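Local coordinates for protein SmhB (Serratia marcescens, PDB 6ZZ5) that serves as the B component of a tripartite alpha-pore forming toxin, captured here in its soluble form and probably inserting into target membranes, at residues A345-I349 with A350-K354. Sequence-based numbering, arbitrary orientation.
Sequences ANQSI and ADFVK
Ser348 meets Asp351 at the start of helix 349-359 in a worked example of N-capping, in which a side chain replaces the acceptor that a first helical turn lacks. With OG held between its own backbone N and carbonyl carbon (chi1 67°), Ser348 accepts from Asp351 N at 3.0 Å from OG, the N-H pointing at the oxygen to within 20° of straight. The same OG is hydrogen-bonded to Glu241, tying the cap to helix 230-245. Behind it Phe352 N bonds Ser348 O and Val353 N bonds Ile349 O.

Gln347 can be followed outward, against the Asp351 conformer described, one of two. Its CB lies 3.7 Å from Asp351 OD2, CG 3.3 Å and CD 4.2 Å. The extended chain then carries OE1 to the edge of the Phe352 ring, 3.5 Å from Phe352 CD1; amide and ring planes differ by 35°. Ile349 CD1 approaches Phe352 CD2 obliquely at 4.3 Å. Both residues pack on Ala195 of strand 191-196 and Val353 on Leu237, seating the capped turn against sheet and helix 230-245.

Chemically, Ser348 OG gives the amide of Asp351 a partner, while the Asp351 carboxylate would probably suit the helix dipole and, in this conformer, also pairs through OD1 with Arg355.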
loop_
_atom_site.group_PDB
_atom_site.type_symbol
_atom_site.label_atom_id
_atom_site.label_comp_id
_atom_site.label_asym_id
_atom_site.label_seq_id
_atom_site.Cartn_x
_atom_site.Cartn_y
_atom_site.Cartn_z
ATOM N N ALA A 345 10.837 -4.152 23.311
ATOM C CA ALA A 345 11.923 -4.992 22.756
ATOM C C ALA A 345 11.597 -6.472 23.023
ATOM O O ALA A 345 12.029 -7.270 22.255
ATOM C CB ALA A 345 13.232 -4.599 23.413
ATOM N N ASN A 346 10.906 -6.803 24.116
ATOM C CA ASN A 346 10.589 -8.214 24.440
ATOM C C ASN A 346 9.176 -8.618 23.963
ATOM O O ASN A 346 8.674 -9.629 24.455
ATOM C CB ASN A 346 10.752 -8.470 25.929
ATOM C CG ASN A 346 9.765 -7.667 26.751
ATOM O OD1 ASN A 346 9.182 -6.689 26.284
ATOM N ND2 ASN A 346 9.557 -8.083 27.975
ATOM N N GLN A 347 8.531 -7.895 23.063
ATOM C CA GLN A 347 7.199 -8.304 22.554
ATOM C C GLN A 347 7.333 -8.465 21.041
ATOM O O GLN A 347 7.712 -7.465 20.340
ATOM C CB GLN A 347 6.120 -7.267 22.900
ATOM C CG GLN A 347 5.751 -7.194 24.377
ATOM C CD GLN A 347 4.747 -6.100 24.662
ATOM O OE1 GLN A 347 4.084 -5.572 23.790
ATOM N NE2 GLN A 347 4.681 -5.702 25.911
ATOM N N SER A 348 6.883 -9.606 20.542
ATOM C CA SER A 348 6.685 -9.835 19.088
ATOM C C SER A 348 5.514 -8.975 18.613
ATOM O O SER A 348 4.718 -8.501 19.446
ATOM C CB SER A 348 6.421 -11.312 18.832
ATOM O OG SER A 348 5.175 -11.684 19.389
ATOM N N ILE A 349 5.344 -8.807 17.310
ATOM C CA ILE A 349 4.140 -8.077 16.831
ATOM C C ILE A 349 2.875 -8.815 17.265
ATOM O O ILE A 349 1.926 -8.133 17.664
ATOM C CB ILE A 349 4.189 -7.748 15.327
ATOM C CG1 ILE A 349 3.131 -6.691 15.017
ATOM C CG2 ILE A 349 4.062 -8.997 14.465
ATOM C CD1 ILE A 349 3.358 -5.345 15.754
ATOM N N ALA A 350 2.836 -10.151 17.246
ATOM C CA ALA A 350 1.631 -10.887 17.711
ATOM C C ALA A 350 1.365 -10.675 19.214
ATOM O O ALA A 350 0.189 -10.497 19.588
ATOM C CB ALA A 350 1.740 -12.372 17.415
ATOM N N ASP A 351 2.389 -10.651 20.055
ATOM C CA ASP A 351 2.246 -10.401 21.516
ATOM C C ASP A 351 1.700 -8.982 21.725
ATOM O O ASP A 351 0.780 -8.812 22.514
ATOM C CB ASP A 351 3.589 -10.598 22.213
ATOM C CG ASP A 351 3.528 -10.561 23.722
ATOM O OD1 ASP A 351 2.460 -10.841 24.281
ATOM O OD2 ASP A 351 4.558 -10.252 24.305
ATOM N N PHE A 352 2.234 -7.993 21.005
ATOM C CA PHE A 352 1.802 -6.580 21.138
ATOM C C PHE A 352 0.318 -6.448 20.761
ATOM O O PHE A 352 -0.447 -5.793 21.459
ATOM C CB PHE A 352 2.604 -5.703 20.183
ATOM C CG PHE A 352 2.268 -4.245 20.286
ATOM C CD1 PHE A 352 2.777 -3.478 21.335
ATOM C CD2 PHE A 352 1.495 -3.637 19.292
ATOM C CE1 PHE A 352 2.461 -2.125 21.412
ATOM C CE2 PHE A 352 1.216 -2.284 19.357
ATOM C CZ PHE A 352 1.681 -1.539 20.436
ATOM N N VAL A 353 -0.069 -7.038 19.635
ATOM C CA VAL A 353 -1.469 -6.978 19.161
ATOM C C VAL A 353 -2.356 -7.775 20.115
ATOM O O VAL A 353 -3.470 -7.301 20.397
ATOM C CB VAL A 353 -1.570 -7.402 17.689
ATOM C CG1 VAL A 353 -3.017 -7.588 17.267
ATOM C CG2 VAL A 353 -0.857 -6.386 16.809
ATOM N N LYS A 354 -1.883 -8.904 20.642
ATOM C CA LYS A 354 -2.701 -9.690 21.597
ATOM C C LYS A 354 -2.983 -8.837 22.838
ATOM O O LYS A 354 -4.140 -8.767 23.260
ATOM C CB LYS A 354 -2.035 -11.010 21.933
ATOM C CG LYS A 354 -2.894 -12.002 22.711
ATOM C CD LYS A 354 -2.293 -13.403 22.547
ATOM C CE LYS A 354 -2.217 -14.199 23.829
ATOM N NZ LYS A 354 -3.541 -14.769 24.158
#